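Side-chain contacts in ABC-type metal ion transport system, periplasmic component (Vibrio vulnificus, PDB 3K2D), which binds methionine, probably as the substrate-binding lipoprotein of an ABC transporter, and activates Toll-like receptor 2: residues 205-208 with 209-212; 57-60 with 61-64. The protein carries 4 engineered substitutions. One frame throughout, in Å; residues are numbered along the deposited sequence.

Contact 1. Residues 205-208 with 209-212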
loop_
_atom_site.group_PDB
_atom_site.type_symbol
_atom_site.label_atom_id
_atom_site.label_comp_id
_atom_site.label_asym_id
_atom_site.label_seq_id
_atom_site.Cartn_x
_atom_site.Cartn_y
_atom_site.Cartn_z
ATOM N N VAL A 205 6.463 -3.585 -10.180
ATOM C CA VAL A 205 5.986 -3.308 -11.515
ATOM C C VAL A 205 7.062 -2.618 -12.334
ATOM O O VAL A 205 7.834 -1.785 -11.818
ATOM C CB VAL A 205 4.726 -2.412 -11.476
ATOM C CG1 VAL A 205 4.223 -2.162 -12.886
ATOM C CG2 VAL A 205 3.646 -3.073 -10.620
ATOM N N ALA A 206 7.101 -2.970 -13.614
ATOM C CA ALA A 206 8.063 -2.395 -14.532
ATOM C C ALA A 206 7.299 -1.949 -15.770
ATOM O O ALA A 206 6.080 -2.140 -15.859
ATOM C CB ALA A 206 9.110 -3.438 -14.900
ATOM N N ARG A 207 7.998 -1.337 -16.720
ATOM C CA ARG A 207 7.333 -0.934 -17.947
ATOM C C ARG A 207 7.029 -2.188 -18.746
ATOM O O ARG A 207 7.587 -3.256 -18.504
ATOM C CB ARG A 207 8.202 0.002 -18.779
ATOM C CG ARG A 207 8.208 1.428 -18.276
ATOM C CD ARG A 207 8.861 2.342 -19.277
ATOM N NE ARG A 207 10.281 2.053 -19.423
ATOM C CZ ARG A 207 11.187 2.339 -18.497
ATOM N NH1 ARG A 207 10.814 2.916 -17.367
ATOM N NH2 ARG A 207 12.462 2.061 -18.702
ATOM N N GLN A 208 6.125 -2.038 -19.697
ATOM C CA GLN A 208 5.697 -3.113 -20.576
ATOM C C GLN A 208 6.862 -3.543 -21.479
ATOM O O GLN A 208 6.997 -4.718 -21.822
ATOM C CB GLN A 208 4.537 -2.575 -21.398
ATOM C CG GLN A 208 3.696 -3.554 -22.148
ATOM C CD GLN A 208 2.387 -2.907 -22.564
ATOM O OE1 GLN A 208 1.489 -2.706 -21.738
ATOM N NE2 GLN A 208 2.284 -2.545 -23.842
ATOM N N ASP A 209 7.715 -2.585 -21.842
ATOM C CA ASP A 209 8.852 -2.859 -22.711
ATOM C C ASP A 209 10.167 -3.188 -22.021
ATOM O O ASP A 209 11.187 -3.315 -22.688
ATOM C CB ASP A 209 9.088 -1.695 -23.675
ATOM C CG ASP A 209 9.407 -0.388 -22.959
ATOM O OD1 ASP A 209 9.738 -0.410 -21.755
ATOM O OD2 ASP A 209 9.337 0.675 -23.609
ATOM N N ASN A 210 10.179 -3.327 -20.704
ATOM C CA ASN A 210 11.436 -3.664 -20.049
ATOM C C ASN A 210 11.289 -4.783 -19.036
ATOM O O ASN A 210 12.269 -5.221 -18.438
ATOM C CB ASN A 210 12.042 -2.431 -19.360
ATOM C CG ASN A 210 11.249 -1.985 -18.140
ATOM O OD1 ASN A 210 11.728 -1.188 -17.342
ATOM N ND2 ASN A 210 10.030 -2.492 -17.999
ATOM N N VAL A 211 10.058 -5.244 -18.843
ATOM C CA VAL A 211 9.778 -6.296 -17.873
ATOM C C VAL A 211 10.568 -7.582 -18.116
ATOM O O VAL A 211 10.873 -8.309 -17.169
ATOM C CB VAL A 211 8.255 -6.617 -17.841
ATOM C CG1 VAL A 211 7.827 -7.337 -19.131
ATOM C CG2 VAL A 211 7.921 -7.431 -16.603
ATOM N N GLN A 212 10.907 -7.858 -19.374
ATOM C CA GLN A 212 11.655 -9.069 -19.698
ATOM C C GLN A 212 13.119 -9.053 -19.252
ATOM O O GLN A 212 13.700 -10.106 -19.016
ATOM C CB GLN A 212 11.582 -9.372 -21.208
ATOM C CG GLN A 212 12.366 -8.437 -22.142
ATOM C CD GLN A 212 11.808 -7.016 -22.190
ATOM O OE1 GLN A 212 10.599 -6.813 -22.156
ATOM N NE2 GLN A 212 12.694 -6.031 -22.289
#

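Contact 2. Residues 57-60 with 61-64. Engineered in segment 57-60: M58 (natural residue Ile). With MET (methionine), chain C.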
loop_
_atom_site.group_PDB
_atom_site.type_symbol
_atom_site.label_atom_id
_atom_site.label_comp_id
_atom_site.label_asym_id
_atom_site.label_seq_id
_atom_site.Cartn_x
_atom_site.Cartn_y
_atom_site.Cartn_z
ATOM N N ASP A 57 13.348 2.631 -13.432
ATOM C CA ASP A 57 13.217 1.398 -14.196
ATOM C C ASP A 57 12.140 0.469 -13.656
ATOM O O ASP A 57 11.704 -0.442 -14.356
ATOM C CB ASP A 57 14.571 0.680 -14.239
ATOM C CG ASP A 57 15.658 1.515 -14.915
ATOM O OD1 ASP A 57 15.746 1.502 -16.164
ATOM O OD2 ASP A 57 16.425 2.198 -14.197
ATOM N N MET A 58 11.721 0.693 -12.413
ATOM C CA MET A 58 10.673 -0.119 -11.788
ATOM C C MET A 58 10.266 0.460 -10.432
ATOM O O MET A 58 10.939 1.350 -9.903
ATOM C CB MET A 58 11.134 -1.592 -11.629
ATOM C CG MET A 58 12.324 -1.863 -10.667
ATOM S SD MET A 58 12.965 -3.573 -10.629
ATOM C CE MET A 58 14.134 -3.406 -11.676
ATOM N N ASN A 59 9.139 -0.004 -9.891
ATOM C CA ASN A 59 8.699 0.447 -8.571
ATOM C C ASN A 59 8.080 -0.700 -7.791
ATOM O O ASN A 59 7.682 -1.719 -8.360
ATOM C CB ASN A 59 7.704 1.617 -8.651
ATOM C CG ASN A 59 6.416 1.269 -9.392
ATOM O OD1 ASN A 59 5.788 0.235 -9.148
ATOM N ND2 ASN A 59 6.008 2.154 -10.290
ATOM N N ALA A 60 8.017 -0.532 -6.478
ATOM C CA ALA A 60 7.451 -1.548 -5.606
ATOM C C ALA A 60 6.659 -0.837 -4.522
ATOM O O ALA A 60 7.226 -0.431 -3.507
ATOM C CB ALA A 60 8.571 -2.387 -4.989
ATOM N N PHE A 61 5.349 -0.695 -4.725
ATOM C CA PHE A 61 4.519 0.013 -3.752
ATOM C C PHE A 61 3.001 -0.220 -3.874
ATOM O O PHE A 61 2.246 0.167 -2.984
ATOM C CB PHE A 61 4.763 1.514 -3.902
ATOM C CG PHE A 61 4.062 2.105 -5.093
ATOM C CD1 PHE A 61 4.444 1.758 -6.382
ATOM C CD2 PHE A 61 2.952 2.929 -4.927
ATOM C CE1 PHE A 61 3.729 2.214 -7.490
ATOM C CE2 PHE A 61 2.231 3.390 -6.024
ATOM C CZ PHE A 61 2.619 3.029 -7.313
ATOM N N GLN A 62 2.548 -0.844 -4.956
ATOM C CA GLN A 62 1.110 -1.009 -5.153
ATOM C C GLN A 62 0.587 -2.422 -5.270
ATOM O O GLN A 62 1.352 -3.379 -5.366
ATOM C CB GLN A 62 0.691 -0.271 -6.422
ATOM C CG GLN A 62 1.119 -0.993 -7.696
ATOM C CD GLN A 62 1.297 -0.058 -8.872
ATOM O OE1 GLN A 62 0.351 0.604 -9.309
ATOM N NE2 GLN A 62 2.521 0.010 -9.389
ATOM N N HIS A 63 -0.741 -2.537 -5.257
ATOM C CA HIS A 63 -1.399 -3.824 -5.460
ATOM C C HIS A 63 -2.089 -3.756 -6.834
ATOM O O HIS A 63 -2.209 -2.684 -7.416
ATOM C CB HIS A 63 -2.385 -4.159 -4.325
ATOM C CG HIS A 63 -3.277 -3.032 -3.896
ATOM N ND1 HIS A 63 -4.140 -2.381 -4.756
ATOM C CD2 HIS A 63 -3.522 -2.517 -2.665
ATOM C CE1 HIS A 63 -4.876 -1.521 -4.073
ATOM N NE2 HIS A 63 -4.522 -1.585 -2.800
ATOM N N LYS A 64 -2.525 -4.886 -7.365
ATOM C CA LYS A 64 -3.138 -4.876 -8.687
ATOM C C LYS A 64 -4.335 -3.928 -8.873
ATOM O O LYS A 64 -4.378 -3.163 -9.846
ATOM C CB LYS A 64 -3.511 -6.302 -9.099
ATOM C CG LYS A 64 -3.878 -6.439 -10.563
ATOM C CD LYS A 64 -3.886 -7.898 -10.988
ATOM C CE LYS A 64 -4.329 -8.051 -12.443
ATOM N NZ LYS A 64 -5.801 -7.891 -12.656
HETATM N N MET C . 0.881 -0.587 0.218
HETATM C CA MET C . -0.620 -0.398 0.240
HETATM C C MET C . -1.197 -1.504 1.051
HETATM O O MET C . -0.756 -2.675 0.889
HETATM C CB MET C . -1.287 -0.505 -1.116
HETATM C CG MET C . -0.884 0.523 -2.075
HETATM S SD MET C . -2.035 0.654 -3.398
HETATM C CE MET C . -1.093 1.947 -4.119
HETATM O OXT MET C . -2.116 -1.239 1.840
#

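Contact 1. Residues 205-208 with 209-212
The guanidinium of R207 has N210 over one face and D209 at its edge. As modelled, OD1 of N210 sits 3.6 Å above the guanidinium plane, displaced toward the rim, and is nearest to R207 NH2. Only the amide oxygen lies over the guanidinium, with the planes inclined by 32°; this is not a full stack. At the edge, OD1 of D209 lies 3.4 Å from R207 NE in a long, weak salt bridge. The carboxylate stands almost upright to the guanidinium, with 81° between their planes, and OD1 makes the contact. A bend at chi3 (-66°) turns the arginine chain back to these neighbours. Its strongest polar partners lie outside the segment: NH1 bonds to the backbone oxygens of L51 and I56, which should fix the group more firmly than D209 does.

The backbone here makes a type I turn, with Q208 and D209 at its corners. R207 O receives two weak bonds, from N210 N at 3.4 Å and from V211 N at 3.2 Å. The N210 amide folds back toward the R207 backbone; ND2 lies 2.7 Å from R207 N, two donors, so which end is oxygen is doubtful at this resolution. Farther along, Q212 is bent at chi2 and gives NE2 to D209 O at 3.1 Å in a nearly straight bond; the donor approaches from above the carbonyl plane, while the oxygen lies in the plane of the Q212 amide. The methyl of A206 meets V211 more loosely, its CB 4.4 Å from V211 CB.

This turn ends strand 202-207, which runs between strands 58-63 and 78-83. V211 packs on T79 and A81 of the latter, and its carbonyl oxygen accepts a bond from Q217 NE2 in helix 214-223.

Contact 2. Residues 57-60 with 61-64
N59 meets the phenyl ring of F61 at its edge: OD1 lies in the ring plane, 3.3 Å from F61 CE1, and the amide stands at 88° to the ring. With chi1 at 61°, N59 CG lies between backbone N and carbonyl carbon, turning the amide there. The same oxygen takes a weak bond from Q62 NE2, 3.3 Å away and well off line at 121°. Q62 CB sits over the centre of one face of the F61 ring, 3.8 Å above its plane, and also reaches CE of the bound methionine at 3.7 Å. F61 O approaches the ligand's CG to 3.3 Å, while the ligand's SD lies above one face of the H63 imidazole, toward its rim.

In this periplasmic-binding-protein fold, the strand turns sharply as it reaches the pocket and runs straight into helix 64-74, with H63 at the N-cap. The H63 ring is set by both nitrogens: ND1 caps the backbone N of Y66, and NE2 bonds to OD1 of N116, another pocket residue. Y200 meets the same ring edge-to-face. One layer farther out, OD1 of N48 in helix 47-53 bonds to both N59 ND2 and Q62 NE2, tying the two amides to that helix.

Both contacts involve the mixed sheet that contains the adjacent antiparallel strands 58-63 and 202-207, contact 1 running off its end into a loop; their centres are 11 Å apart. Contact 2 comes first along the chain, on strand 58-63; contact 1 follows much later. They touch directly: V205 N lies 2.9 Å from N59 O, a probable hydrogen bond between the strands, and V205 CG2 packs 3.5 Å from Q62 NE2. Because the strands run in opposite directions, the turn of contact 1 lies beside the start of strand 58-63, whereas the end of that strand reaches the methionine. Contact 1 thus lies at the end of an inner strand, its centre about 20 Å from the chain centre, against about 10 Å for contact 2.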